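Local coordinates for methyltransferase type 12 (Clostridium thermocellum, PDB 3JWG), which belongs to the Hen1 family and, through the methyltransferase domain present here, probably methylates the 2'-oxygen of the 3'-terminal nucleotide of small RNAs, at residues I34-G39 with K98-Y103; T57-S62 with S91-R96; D104-I109 with E129-Q134. One frame throughout, in Å; residues are numbered along the deposited sequence.

Interaction 1 of 3, residues I34-G39 with K98-Y103; sequences IDLGCG and KRFSGY. With MG (magnesium ion), chain B.
Ile34 lies across the ring of Tyr103, and following its side chain outward accounts for most of the contact. CB comes first: it stands 3.7 Å from the centroid of the Tyr103 ring and only 11° off the ring normal, a CH-pi contact over the face. The CG2 branch meets the root of the same ring, 3.7 Å from Tyr103 CG. With CG1 anti to the backbone N (chi1 180°) and chi2 also extended, the other branch runs out past Tyr103, its tip CD1 staying 4.1 Å from Tyr103 CE2. That tip also reaches the edge of a second aromatic, 3.7 Å from Phe100 CD1 and near the plane of that ring. Ile34 thus touches one ring by its face and the other by its edge. Two residues further along the strand, Leu36 adds a lighter touch, its CD2 4.0 Å from Phe100 CE1. The 3-10 segment 98-100 brings Phe100 to this place, where its ring also packs on helix 117-131 through Val126 and Thr131. Beyond the apolar part, Tyr103 OH is hydrogen-bonded to Thr57 OG1 of the adjoining strand.

The strand carrying Ile34 and Leu36 runs into a type II beta turn, Asp35 to Cys38, and Gly37, with positive phi, turns its carbonyl O to the magnesium ion at 2.3 Å. Asp35 serves the metal from the second shell: its OD2 accepts a hydrogen bond of 2.6 Å from water 1, a metal ligand, and its OD1 accepts one from water 2, which also donates to Leu36 O. A hydrophobic strand running into a glycine-rich turn, here Asp-Leu-Gly-Cys-Gly, is the signature of the first conserved motif in Rossmann-fold methyltransferases, the cofactor-binding loop of the class.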
ATOM      1  N   ILE A  34       5.730  -0.249  -7.145  1.00 14.78           N
ATOM      2  CA  ILE A  34       6.444  -0.831  -6.023  1.00 14.49           C
ATOM      3  C   ILE A  34       5.490  -0.872  -4.831  1.00 16.48           C
ATOM      4  O   ILE A  34       4.901   0.145  -4.452  1.00 16.78           O
ATOM      5  CB  ILE A  34       7.728  -0.027  -5.678  1.00 15.38           C
ATOM      6  CG1 ILE A  34       8.436  -0.675  -4.486  1.00 17.37           C
ATOM      7  CG2 ILE A  34       7.395   1.431  -5.402  1.00 16.14           C
ATOM      8  CD1 ILE A  34       9.804  -0.104  -4.211  1.00 16.94           C
ATOM      9  N   ASP A  35       5.320  -2.058  -4.261  1.00 14.61           N
ATOM     10  CA  ASP A  35       4.422  -2.228  -3.125  1.00 16.18           C
ATOM     11  C   ASP A  35       5.257  -2.327  -1.863  1.00 15.41           C
ATOM     12  O   ASP A  35       5.962  -3.315  -1.630  1.00 15.60           O
ATOM     13  CB  ASP A  35       3.564  -3.483  -3.328  1.00 15.85           C
ATOM     14  CG  ASP A  35       2.503  -3.660  -2.251  1.00 17.38           C
ATOM     15  OD1 ASP A  35       2.016  -2.654  -1.687  1.00 20.25           O
ATOM     16  OD2 ASP A  35       2.145  -4.826  -1.988  1.00 21.51           O
ATOM     17  N   LEU A  36       5.192  -1.270  -1.063  1.00 15.92           N
ATOM     18  CA  LEU A  36       5.931  -1.191   0.181  1.00 17.13           C
ATOM     19  C   LEU A  36       5.120  -1.877   1.284  1.00 18.09           C
ATOM     20  O   LEU A  36       4.043  -1.407   1.658  1.00 15.85           O
ATOM     21  CB  LEU A  36       6.195   0.283   0.505  1.00 16.21           C
ATOM     22  CG  LEU A  36       6.959   0.996  -0.622  1.00 19.12           C
ATOM     23  CD1 LEU A  36       7.040   2.489  -0.355  1.00 17.58           C
ATOM     24  CD2 LEU A  36       8.362   0.380  -0.741  1.00 18.93           C
ATOM     25  N   GLY A  37       5.650  -2.997   1.780  1.00 18.70           N
ATOM     26  CA  GLY A  37       4.984  -3.784   2.807  1.00 18.36           C
ATOM     27  C   GLY A  37       4.091  -4.788   2.109  1.00 19.12           C
ATOM     28  O   GLY A  37       2.940  -5.001   2.504  1.00 17.04           O
ATOM     29  N   CYS A  38       4.633  -5.425   1.075  1.00 17.45           N
ATOM     30  CA  CYS A  38       3.882  -6.375   0.261  1.00 18.75           C
ATOM     31  C   CYS A  38       3.311  -7.607   0.947  1.00 18.84           C
ATOM     32  O   CYS A  38       2.418  -8.250   0.403  1.00 19.44           O
ATOM     33  CB  CYS A  38       4.731  -6.821  -0.938  1.00 20.15           C
ATOM     34  SG  CYS A  38       6.150  -7.874  -0.512  1.00 22.79           S
ATOM     35  N   GLY A  39       3.814  -7.953   2.127  1.00 22.40           N
ATOM     36  CA  GLY A  39       3.296  -9.130   2.803  1.00 23.06           C
ATOM     37  C   GLY A  39       3.473 -10.370   1.940  1.00 25.90           C
ATOM     38  O   GLY A  39       4.522 -10.543   1.317  1.00 24.25           O
ATOM     39  N   LYS A  98      18.384   2.903  -2.871  1.00 24.11           N
ATOM     40  CA  LYS A  98      18.376   3.183  -4.301  1.00 25.09           C
ATOM     41  C   LYS A  98      17.365   2.352  -5.071  1.00 21.85           C
ATOM     42  O   LYS A  98      16.906   2.757  -6.136  1.00 23.84           O
ATOM     43  CB  LYS A  98      19.769   2.961  -4.897  1.00 24.31           C
ATOM     44  CG  LYS A  98      20.821   3.937  -4.396  1.00 28.56           C
ATOM     45  CD  LYS A  98      22.171   3.650  -5.042  1.00 30.99           C
ATOM     46  CE  LYS A  98      23.272   4.492  -4.419  1.00 33.89           C
ATOM     47  NZ  LYS A  98      24.623   4.051  -4.880  1.00 36.34           N
ATOM     48  N   ARG A  99      17.021   1.194  -4.529  1.00 22.95           N
ATOM     49  CA  ARG A  99      16.075   0.301  -5.178  1.00 22.82           C
ATOM     50  C   ARG A  99      14.634   0.813  -5.131  1.00 23.53           C
ATOM     51  O   ARG A  99      13.741   0.194  -5.710  1.00 23.69           O
ATOM     52  CB  ARG A  99      16.158  -1.085  -4.548  1.00 23.02           C
ATOM     53  CG  ARG A  99      17.492  -1.790  -4.786  1.00 25.49           C
ATOM     54  CD  ARG A  99      17.583  -3.078  -3.994  1.00 24.75           C
ATOM     55  NE  ARG A  99      17.605  -2.838  -2.555  1.00 26.75           N
ATOM     56  CZ  ARG A  99      17.649  -3.805  -1.645  1.00 26.69           C
ATOM     57  NH1 ARG A  99      17.671  -5.072  -2.032  1.00 26.95           N
ATOM     58  NH2 ARG A  99      17.673  -3.507  -0.350  1.00 28.41           N
ATOM     59  N   PHE A 100      14.412   1.934  -4.447  1.00 22.35           N
ATOM     60  CA  PHE A 100      13.069   2.517  -4.349  1.00 23.35           C
ATOM     61  C   PHE A 100      12.818   3.492  -5.495  1.00 23.24           C
ATOM     62  O   PHE A 100      11.680   3.864  -5.775  1.00 21.51           O
ATOM     63  CB  PHE A 100      12.894   3.292  -3.035  1.00 23.45           C
ATOM     64  CG  PHE A 100      12.891   2.434  -1.801  1.00 24.00           C
ATOM     65  CD1 PHE A 100      12.366   1.147  -1.825  1.00 26.99           C
ATOM     66  CD2 PHE A 100      13.374   2.937  -0.595  1.00 27.48           C
ATOM     67  CE1 PHE A 100      12.318   0.372  -0.668  1.00 28.38           C
ATOM     68  CE2 PHE A 100      13.330   2.170   0.570  1.00 26.83           C
ATOM     69  CZ  PHE A 100      12.801   0.887   0.532  1.00 27.96           C
ATOM     70  N   SER A 101      13.896   3.894  -6.158  1.00 24.16           N
ATOM     71  CA  SER A 101      13.833   4.866  -7.239  1.00 23.09           C
ATOM     72  C   SER A 101      13.311   4.380  -8.588  1.00 22.32           C
ATOM     73  O   SER A 101      13.439   3.205  -8.936  1.00 20.54           O
ATOM     74  CB  SER A 101      15.223   5.463  -7.452  1.00 24.17           C
ATOM     75  OG  SER A 101      15.856   5.710  -6.210  1.00 24.91           O
ATOM     76  N   GLY A 102      12.722   5.315  -9.333  1.00 21.31           N
ATOM     77  CA  GLY A 102      12.238   5.030 -10.673  1.00 21.92           C
ATOM     78  C   GLY A 102      10.853   4.455 -10.907  1.00 22.64           C
ATOM     79  O   GLY A 102      10.530   4.102 -12.041  1.00 20.42           O
ATOM     80  N   TYR A 103      10.021   4.370  -9.872  1.00 19.02           N
ATOM     81  CA  TYR A 103       8.685   3.807 -10.051  1.00 16.38           C
ATOM     82  C   TYR A 103       7.637   4.852 -10.393  1.00 16.17           C
ATOM     83  O   TYR A 103       7.790   6.023 -10.056  1.00 16.44           O
ATOM     84  CB  TYR A 103       8.279   3.031  -8.789  1.00 14.76           C
ATOM     85  CG  TYR A 103       9.047   1.745  -8.654  1.00 16.40           C
ATOM     86  CD1 TYR A 103       8.588   0.574  -9.253  1.00 14.28           C
ATOM     87  CD2 TYR A 103      10.298   1.721  -8.026  1.00 15.88           C
ATOM     88  CE1 TYR A 103       9.355  -0.591  -9.240  1.00 16.88           C
ATOM     89  CE2 TYR A 103      11.077   0.565  -8.011  1.00 17.75           C
ATOM     90  CZ  TYR A 103      10.603  -0.584  -8.622  1.00 19.35           C
ATOM     91  OH  TYR A 103      11.377  -1.721  -8.649  1.00 17.17           O
TER
HETATM   92 MG    MG B 220       0.796  -4.254   2.109  1.00 24.24          MG
HETATM   93  O   HOH W   1       0.224  -5.158  -0.204  1.00 17.75           O
HETATM   94  O   HOH W   2       1.765  -2.370   0.956  1.00 15.00           O
HETATM   95  O   HOH W   3      -0.445  -6.407   2.641  1.00 36.50           O

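Interaction 2 of 3, residues T57-S62 with S91-R96; sequences TGVDVS and SSLVYR
Val59 and Ser91 meet closely at the inner end of this contact, Val59 CG1 lying 3.5 Å from Ser91 CB. The same methyl reaches Leu93 CD2 at 4.1 Å, the two side chains running antiparallel past one another. Val59 puts CG1 there by holding it anti to the backbone N (chi1 -178°). This buried part continues into the core, where Leu93 leans on Leu36 of the neighbouring strand and on Phe100.

At the other end Val61 lies square across Leu93, Val61 CG1 to Leu93 CD1 3.8 Å. Val61 and Ser92 are both exposed, and Ser92 points away from segment 57-62, so this margin borders solvent, whereas Val59 and Leu93 are buried.

Between the two lies the polar seam. Ser91 N donates to Asp60 O at 2.9 Å, with 159° at the hydrogen; Ser91 O in turn receives a CA-H...O contact from Val61 CA at 3.1 Å. Each segment shapes its own bend: Ser91 OG accepts from Leu93 N in an ST turn, while Asp60 OD2 accepts from Ser62 N at 3.2 Å in an Asx turn, leading into the helix that Ser62 caps.

Asp60 OD1 is held separately by Gly39 N. One carboxylate therefore binds two backbone N-H groups, one in each of two loops, which probably stabilises its negative charge and fixes the strand end against the glycine-rich turn.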
ATOM      1  N   THR A  57       7.294  -4.659  -8.146  1.00 18.03           N
ATOM      2  CA  THR A  57       8.252  -4.899  -7.082  1.00 18.03           C
ATOM      3  C   THR A  57       7.608  -4.908  -5.699  1.00 18.58           C
ATOM      4  O   THR A  57       6.902  -3.969  -5.330  1.00 18.62           O
ATOM      5  CB  THR A  57       9.353  -3.827  -7.107  1.00 18.66           C
ATOM      6  OG1 THR A  57       9.994  -3.839  -8.390  1.00 18.98           O
ATOM      7  CG2 THR A  57      10.383  -4.087  -6.011  1.00 18.74           C
ATOM      8  N   GLY A  58       7.865  -5.974  -4.946  1.00 17.03           N
ATOM      9  CA  GLY A  58       7.326  -6.098  -3.602  1.00 19.77           C
ATOM     10  C   GLY A  58       8.439  -5.978  -2.579  1.00 21.64           C
ATOM     11  O   GLY A  58       9.500  -6.589  -2.735  1.00 23.73           O
ATOM     12  N   VAL A  59       8.208  -5.186  -1.536  1.00 19.90           N
ATOM     13  CA  VAL A  59       9.199  -4.982  -0.483  1.00 19.97           C
ATOM     14  C   VAL A  59       8.551  -5.254   0.876  1.00 21.13           C
ATOM     15  O   VAL A  59       7.411  -4.860   1.115  1.00 16.03           O
ATOM     16  CB  VAL A  59       9.722  -3.526  -0.486  1.00 19.04           C
ATOM     17  CG1 VAL A  59      10.785  -3.349   0.582  1.00 21.17           C
ATOM     18  CG2 VAL A  59      10.277  -3.165  -1.859  1.00 21.35           C
ATOM     19  N   ASP A  60       9.269  -5.944   1.756  1.00 22.48           N
ATOM     20  CA  ASP A  60       8.744  -6.226   3.089  1.00 26.10           C
ATOM     21  C   ASP A  60       9.893  -6.154   4.096  1.00 29.03           C
ATOM     22  O   ASP A  60      11.067  -6.278   3.726  1.00 28.33           O
ATOM     23  CB  ASP A  60       8.083  -7.608   3.133  1.00 28.47           C
ATOM     24  CG  ASP A  60       7.024  -7.723   4.238  1.00 34.14           C
ATOM     25  OD1 ASP A  60       5.897  -7.206   4.050  1.00 31.90           O
ATOM     26  OD2 ASP A  60       7.318  -8.322   5.298  1.00 35.34           O
ATOM     27  N   VAL A  61       9.549  -5.942   5.364  1.00 29.51           N
ATOM     28  CA  VAL A  61      10.540  -5.845   6.434  1.00 31.50           C
ATOM     29  C   VAL A  61      10.998  -7.218   6.902  1.00 32.33           C
ATOM     30  O   VAL A  61      12.096  -7.366   7.434  1.00 34.61           O
ATOM     31  CB  VAL A  61       9.968  -5.095   7.663  1.00 31.17           C
ATOM     32  CG1 VAL A  61       9.528  -3.701   7.266  1.00 30.01           C
ATOM     33  CG2 VAL A  61       8.795  -5.869   8.248  1.00 28.52           C
ATOM     34  N   SER A  62      10.153  -8.221   6.693  1.00 33.76           N
ATOM     35  CA  SER A  62      10.448  -9.582   7.129  1.00 35.44           C
ATOM     36  C   SER A  62      10.957 -10.542   6.059  1.00 36.29           C
ATOM     37  O   SER A  62      10.365 -10.678   4.985  1.00 34.09           O
ATOM     38  CB  SER A  62       9.204 -10.183   7.786  1.00 36.76           C
ATOM     39  OG  SER A  62       9.337 -11.584   7.946  1.00 38.45           O
ATOM     40  N   SER A  91      13.607  -4.870   3.224  1.00 28.01           N
ATOM     41  CA  SER A  91      13.972  -3.517   3.613  1.00 28.03           C
ATOM     42  C   SER A  91      13.270  -3.129   4.903  1.00 29.07           C
ATOM     43  O   SER A  91      12.148  -3.561   5.161  1.00 28.87           O
ATOM     44  CB  SER A  91      13.597  -2.510   2.525  1.00 28.23           C
ATOM     45  OG  SER A  91      13.848  -1.187   2.976  1.00 28.13           O
ATOM     46  N   SER A  92      13.938  -2.307   5.706  1.00 29.53           N
ATOM     47  CA  SER A  92      13.378  -1.857   6.971  1.00 32.25           C
ATOM     48  C   SER A  92      12.473  -0.643   6.756  1.00 33.33           C
ATOM     49  O   SER A  92      11.814  -0.189   7.687  1.00 33.64           O
ATOM     50  CB  SER A  92      14.500  -1.501   7.949  1.00 31.02           C
ATOM     51  OG  SER A  92      15.217  -0.356   7.514  1.00 35.02           O
ATOM     52  N   LEU A  93      12.456  -0.125   5.528  1.00 33.08           N
ATOM     53  CA  LEU A  93      11.629   1.030   5.177  1.00 33.02           C
ATOM     54  C   LEU A  93      11.967   2.252   6.029  1.00 34.86           C
ATOM     55  O   LEU A  93      11.083   2.999   6.451  1.00 35.96           O
ATOM     56  CB  LEU A  93      10.150   0.675   5.343  1.00 30.78           C
ATOM     57  CG  LEU A  93       9.666  -0.550   4.559  1.00 28.72           C
ATOM     58  CD1 LEU A  93       8.238  -0.907   4.958  1.00 29.13           C
ATOM     59  CD2 LEU A  93       9.752  -0.261   3.071  1.00 29.57           C
ATOM     60  N   VAL A  94      13.256   2.466   6.268  1.00 36.04           N
ATOM     61  CA  VAL A  94      13.690   3.590   7.083  1.00 36.61           C
ATOM     62  C   VAL A  94      14.773   4.413   6.403  1.00 36.97           C
ATOM     63  O   VAL A  94      14.890   5.613   6.643  1.00 36.78           O
ATOM     64  CB  VAL A  94      14.228   3.094   8.450  1.00 38.61           C
ATOM     65  CG1 VAL A  94      14.747   4.267   9.275  1.00 39.35           C
ATOM     66  CG2 VAL A  94      13.128   2.357   9.198  1.00 38.42           C
ATOM     67  N   TYR A  95      15.553   3.774   5.539  1.00 36.89           N
ATOM     68  CA  TYR A  95      16.639   4.466   4.863  1.00 37.48           C
ATOM     69  C   TYR A  95      16.443   4.658   3.366  1.00 35.48           C
ATOM     70  O   TYR A  95      15.609   4.004   2.744  1.00 35.02           O
ATOM     71  CB  TYR A  95      17.949   3.716   5.117  1.00 40.18           C
ATOM     72  CG  TYR A  95      18.238   3.520   6.585  1.00 43.49           C
ATOM     73  CD1 TYR A  95      18.600   4.597   7.393  1.00 45.13           C
ATOM     74  CD2 TYR A  95      18.110   2.264   7.177  1.00 44.69           C
ATOM     75  CE1 TYR A  95      18.825   4.429   8.761  1.00 47.53           C
ATOM     76  CE2 TYR A  95      18.330   2.085   8.542  1.00 46.85           C
ATOM     77  CZ  TYR A  95      18.686   3.172   9.325  1.00 47.50           C
ATOM     78  OH  TYR A  95      18.895   3.001  10.675  1.00 50.64           O
ATOM     79  N   ARG A  96      17.225   5.571   2.803  1.00 35.60           N
ATOM     80  CA  ARG A  96      17.186   5.871   1.379  1.00 35.92           C
ATOM     81  C   ARG A  96      17.807   4.704   0.624  1.00 34.49           C
ATOM     82  O   ARG A  96      19.027   4.606   0.526  1.00 37.61           O
ATOM     83  CB  ARG A  96      17.984   7.144   1.085  1.00 38.65           C
ATOM     84  CG  ARG A  96      18.083   7.496  -0.394  1.00 42.87           C
ATOM     85  CD  ARG A  96      16.849   8.237  -0.881  1.00 47.26           C
ATOM     86  NE  ARG A  96      16.810   8.382  -2.334  1.00 49.72           N
ATOM     87  CZ  ARG A  96      16.404   7.434  -3.172  1.00 50.18           C
ATOM     88  NH1 ARG A  96      15.995   6.259  -2.707  1.00 48.73           N
ATOM     89  NH2 ARG A  96      16.405   7.660  -4.478  1.00 52.08           N
TER

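Interaction 3 of 3, residues D104-I109 with E129-Q134; sequences DAATVI and EFTRPQ. With MG (magnesium ion), chain B.
Pro133 lays its ring against the start of the strand that holds Ala105 and Ala106. Its CG approaches Ala106 CB at 3.7 Å and Ala106 N at 3.6 Å, while CB lies 3.7 Å from Ala105 CA, so one edge of the pyrrolidine covers backbone and methyl together. Ala106 turns its methyl toward the proline; Ala105, alternating along the strand, turns its own to the other side, onto Leu25 of helix 13-27. Thr131 gives a weaker touch, CG2 to Ala106 CB 4.4 Å. Just before the proline, Arg132 leaves helical geometry with positive phi (38°), which ends the helix and swings Pro133 back over the strand. Gln134 follows, its CB 3.6 Å from Asp104 O.

At the far end of the strand Ile109 O binds the magnesium ion at 2.3 Å, and Ile109 N donates to water 2.

The contact joins two elements of a beta-alpha-beta unit: strand 105-109 is parallel to strand 135-141, which Ala106 meets through backbone bonds to Thr135 and Ile137, and helix 117-131 makes the crossover between them, packing Leu127 on Ala106 and on Val108.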
ATOM      1  N   ASP A 104       6.579   4.430 -11.084  1.00 15.40           N
ATOM      2  CA  ASP A 104       5.501   5.349 -11.451  1.00 15.26           C
ATOM      3  C   ASP A 104       4.550   5.530 -10.267  1.00 15.62           C
ATOM      4  O   ASP A 104       3.936   6.582 -10.099  1.00 15.73           O
ATOM      5  CB  ASP A 104       4.689   4.814 -12.638  1.00 17.39           C
ATOM      6  CG  ASP A 104       5.487   4.761 -13.925  1.00 19.18           C
ATOM      7  OD1 ASP A 104       6.220   5.734 -14.225  1.00 19.89           O
ATOM      8  OD2 ASP A 104       5.363   3.747 -14.640  1.00 19.88           O
ATOM      9  N   ALA A 105       4.420   4.487  -9.457  1.00 12.77           N
ATOM     10  CA  ALA A 105       3.532   4.551  -8.307  1.00 15.12           C
ATOM     11  C   ALA A 105       3.985   3.625  -7.195  1.00 15.76           C
ATOM     12  O   ALA A 105       4.625   2.599  -7.447  1.00 15.26           O
ATOM     13  CB  ALA A 105       2.106   4.181  -8.727  1.00 15.13           C
ATOM     14  N   ALA A 106       3.648   4.001  -5.965  1.00 13.69           N
ATOM     15  CA  ALA A 106       3.969   3.195  -4.800  1.00 14.96           C
ATOM     16  C   ALA A 106       2.646   2.921  -4.092  1.00 14.07           C
ATOM     17  O   ALA A 106       1.783   3.801  -4.003  1.00 15.94           O
ATOM     18  CB  ALA A 106       4.922   3.945  -3.862  1.00 13.37           C
ATOM     19  N   THR A 107       2.478   1.693  -3.620  1.00 14.29           N
ATOM     20  CA  THR A 107       1.273   1.310  -2.895  1.00 15.62           C
ATOM     21  C   THR A 107       1.685   0.976  -1.460  1.00 15.38           C
ATOM     22  O   THR A 107       2.747   0.390  -1.219  1.00 16.29           O
ATOM     23  CB  THR A 107       0.574   0.094  -3.551  1.00 15.77           C
ATOM     24  OG1 THR A 107       1.503  -0.985  -3.669  1.00 18.28           O
ATOM     25  CG2 THR A 107       0.057   0.462  -4.950  1.00 16.40           C
ATOM     26  N   VAL A 108       0.835   1.362  -0.517  1.00 13.79           N
ATOM     27  CA  VAL A 108       1.078   1.172   0.905  1.00 14.86           C
ATOM     28  C   VAL A 108      -0.213   0.636   1.518  1.00 15.46           C
ATOM     29  O   VAL A 108      -1.127   1.398   1.822  1.00 16.55           O
ATOM     30  CB  VAL A 108       1.434   2.530   1.556  1.00 13.54           C
ATOM     31  CG1 VAL A 108       1.766   2.347   3.027  1.00 14.97           C
ATOM     32  CG2 VAL A 108       2.604   3.165   0.804  1.00 14.47           C
ATOM     33  N   ILE A 109      -0.284  -0.679   1.683  1.00 16.17           N
ATOM     34  CA  ILE A 109      -1.477  -1.317   2.222  1.00 19.00           C
ATOM     35  C   ILE A 109      -1.176  -2.032   3.538  1.00 19.13           C
ATOM     36  O   ILE A 109      -0.242  -2.820   3.624  1.00 19.73           O
ATOM     37  CB  ILE A 109      -2.039  -2.332   1.203  1.00 19.58           C
ATOM     38  CG1 ILE A 109      -2.198  -1.650  -0.158  1.00 20.04           C
ATOM     39  CG2 ILE A 109      -3.369  -2.900   1.700  1.00 22.30           C
ATOM     40  CD1 ILE A 109      -2.569  -2.589  -1.280  1.00 22.02           C
ATOM     41  N   GLU A 129       9.699  11.384  -0.159  1.00 23.28           N
ATOM     42  CA  GLU A 129      10.923  12.095  -0.519  1.00 27.58           C
ATOM     43  C   GLU A 129      11.899  11.197  -1.274  1.00 27.55           C
ATOM     44  O   GLU A 129      12.427  11.589  -2.308  1.00 29.63           O
ATOM     45  CB  GLU A 129      11.600  12.668   0.727  1.00 28.43           C
ATOM     46  CG  GLU A 129      12.729  13.639   0.424  1.00 33.19           C
ATOM     47  CD  GLU A 129      13.439  14.116   1.675  1.00 36.97           C
ATOM     48  OE1 GLU A 129      12.778  14.712   2.553  1.00 36.82           O
ATOM     49  OE2 GLU A 129      14.664  13.891   1.779  1.00 40.61           O
ATOM     50  N   PHE A 130      12.129   9.994  -0.757  1.00 27.77           N
ATOM     51  CA  PHE A 130      13.049   9.050  -1.390  1.00 29.12           C
ATOM     52  C   PHE A 130      12.435   8.392  -2.632  1.00 28.32           C
ATOM     53  O   PHE A 130      12.944   8.537  -3.742  1.00 31.15           O
ATOM     54  CB  PHE A 130      13.459   7.960  -0.391  1.00 31.15           C
ATOM     55  CG  PHE A 130      14.165   8.483   0.839  1.00 34.42           C
ATOM     56  CD1 PHE A 130      14.413   7.637   1.918  1.00 35.04           C
ATOM     57  CD2 PHE A 130      14.601   9.806   0.913  1.00 36.34           C
ATOM     58  CE1 PHE A 130      15.085   8.096   3.053  1.00 35.69           C
ATOM     59  CE2 PHE A 130      15.276  10.275   2.048  1.00 37.45           C
ATOM     60  CZ  PHE A 130      15.517   9.417   3.117  1.00 35.96           C
ATOM     61  N   THR A 131      11.335   7.676  -2.443  1.00 23.47           N
ATOM     62  CA  THR A 131      10.676   7.000  -3.551  1.00 21.07           C
ATOM     63  C   THR A 131      10.031   8.051  -4.460  1.00 20.60           C
ATOM     64  O   THR A 131      10.225   8.042  -5.674  1.00 16.83           O
ATOM     65  CB  THR A 131       9.641   6.013  -3.000  1.00 21.66           C
ATOM     66  OG1 THR A 131      10.253   5.260  -1.947  1.00 22.73           O
ATOM     67  CG2 THR A 131       9.176   5.049  -4.078  1.00 21.21           C
ATOM     68  N   ARG A 132       9.269   8.953  -3.850  1.00 18.50           N
ATOM     69  CA  ARG A 132       8.621  10.058  -4.555  1.00 19.17           C
ATOM     70  C   ARG A 132       8.069   9.741  -5.949  1.00 18.27           C
ATOM     71  O   ARG A 132       8.480  10.354  -6.939  1.00 18.35           O
ATOM     72  CB  ARG A 132       9.620  11.224  -4.641  1.00 19.52           C
ATOM     73  CG  ARG A 132       9.018  12.590  -4.921  1.00 19.86           C
ATOM     74  CD  ARG A 132      10.068  13.687  -4.706  1.00 24.32           C
ATOM     75  NE  ARG A 132       9.514  15.030  -4.868  1.00 20.64           N
ATOM     76  CZ  ARG A 132       8.722  15.638  -3.987  1.00 25.03           C
ATOM     77  NH1 ARG A 132       8.378  15.034  -2.851  1.00 24.06           N
ATOM     78  NH2 ARG A 132       8.254  16.851  -4.251  1.00 22.70           N
ATOM     79  N   PRO A 133       7.121   8.792  -6.047  1.00 16.96           N
ATOM     80  CA  PRO A 133       6.543   8.441  -7.350  1.00 16.67           C
ATOM     81  C   PRO A 133       5.436   9.429  -7.738  1.00 16.64           C
ATOM     82  O   PRO A 133       4.961  10.199  -6.902  1.00 16.61           O
ATOM     83  CB  PRO A 133       6.011   7.027  -7.118  1.00 14.98           C
ATOM     84  CG  PRO A 133       5.500   7.123  -5.692  1.00 16.44           C
ATOM     85  CD  PRO A 133       6.612   7.898  -4.985  1.00 16.33           C
ATOM     86  N   GLN A 134       5.029   9.406  -9.005  1.00 16.40           N
ATOM     87  CA  GLN A 134       3.980  10.305  -9.471  1.00 16.03           C
ATOM     88  C   GLN A 134       2.688  10.074  -8.685  1.00 14.91           C
ATOM     89  O   GLN A 134       1.951  11.014  -8.394  1.00 16.73           O
ATOM     90  CB  GLN A 134       3.724  10.089 -10.962  1.00 16.99           C
ATOM     91  CG  GLN A 134       2.539  10.880 -11.488  1.00 21.63           C
ATOM     92  CD  GLN A 134       2.746  12.381 -11.412  1.00 23.75           C
ATOM     93  OE1 GLN A 134       1.783  13.145 -11.353  1.00 30.39           O
ATOM     94  NE2 GLN A 134       4.003  12.811 -11.428  1.00 23.46           N
TER
HETATM   95 MG    MG B 220       0.796  -4.254   2.109  1.00 24.24          MG
HETATM   96  O   HOH W   2       1.765  -2.370   0.956  1.00 15.00           O
HETATM   97  O   HOH W   1       0.224  -5.158  -0.204  1.00 17.75           O
HETATM   98  O   HOH W   3      -0.445  -6.407   2.641  1.00 36.50           O

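From the N terminus, strand 32-36 comes first, and interaction 1 closes a long loop on it when 98-103 returns. Interaction 2 is nested inside that loop, closing a shorter one between 57-62 and 91-96. Interaction 3 follows in series, opening at 104, directly after interaction 1 ends. All three reach one sheet, whose strands 55-60, 32-36 and 105-109 lie side by side in that order. Strand 32-36 and the turn after it link them: Gly37 N lies 2.6 Å from Val59 O, a probable hydrogen bond, and Asp35 OD1 lies 2.6 Å from Thr107 OG1, another. The magnesium ion joins interactions 1 and 3 through the carbonyls of Gly37 and Ile109.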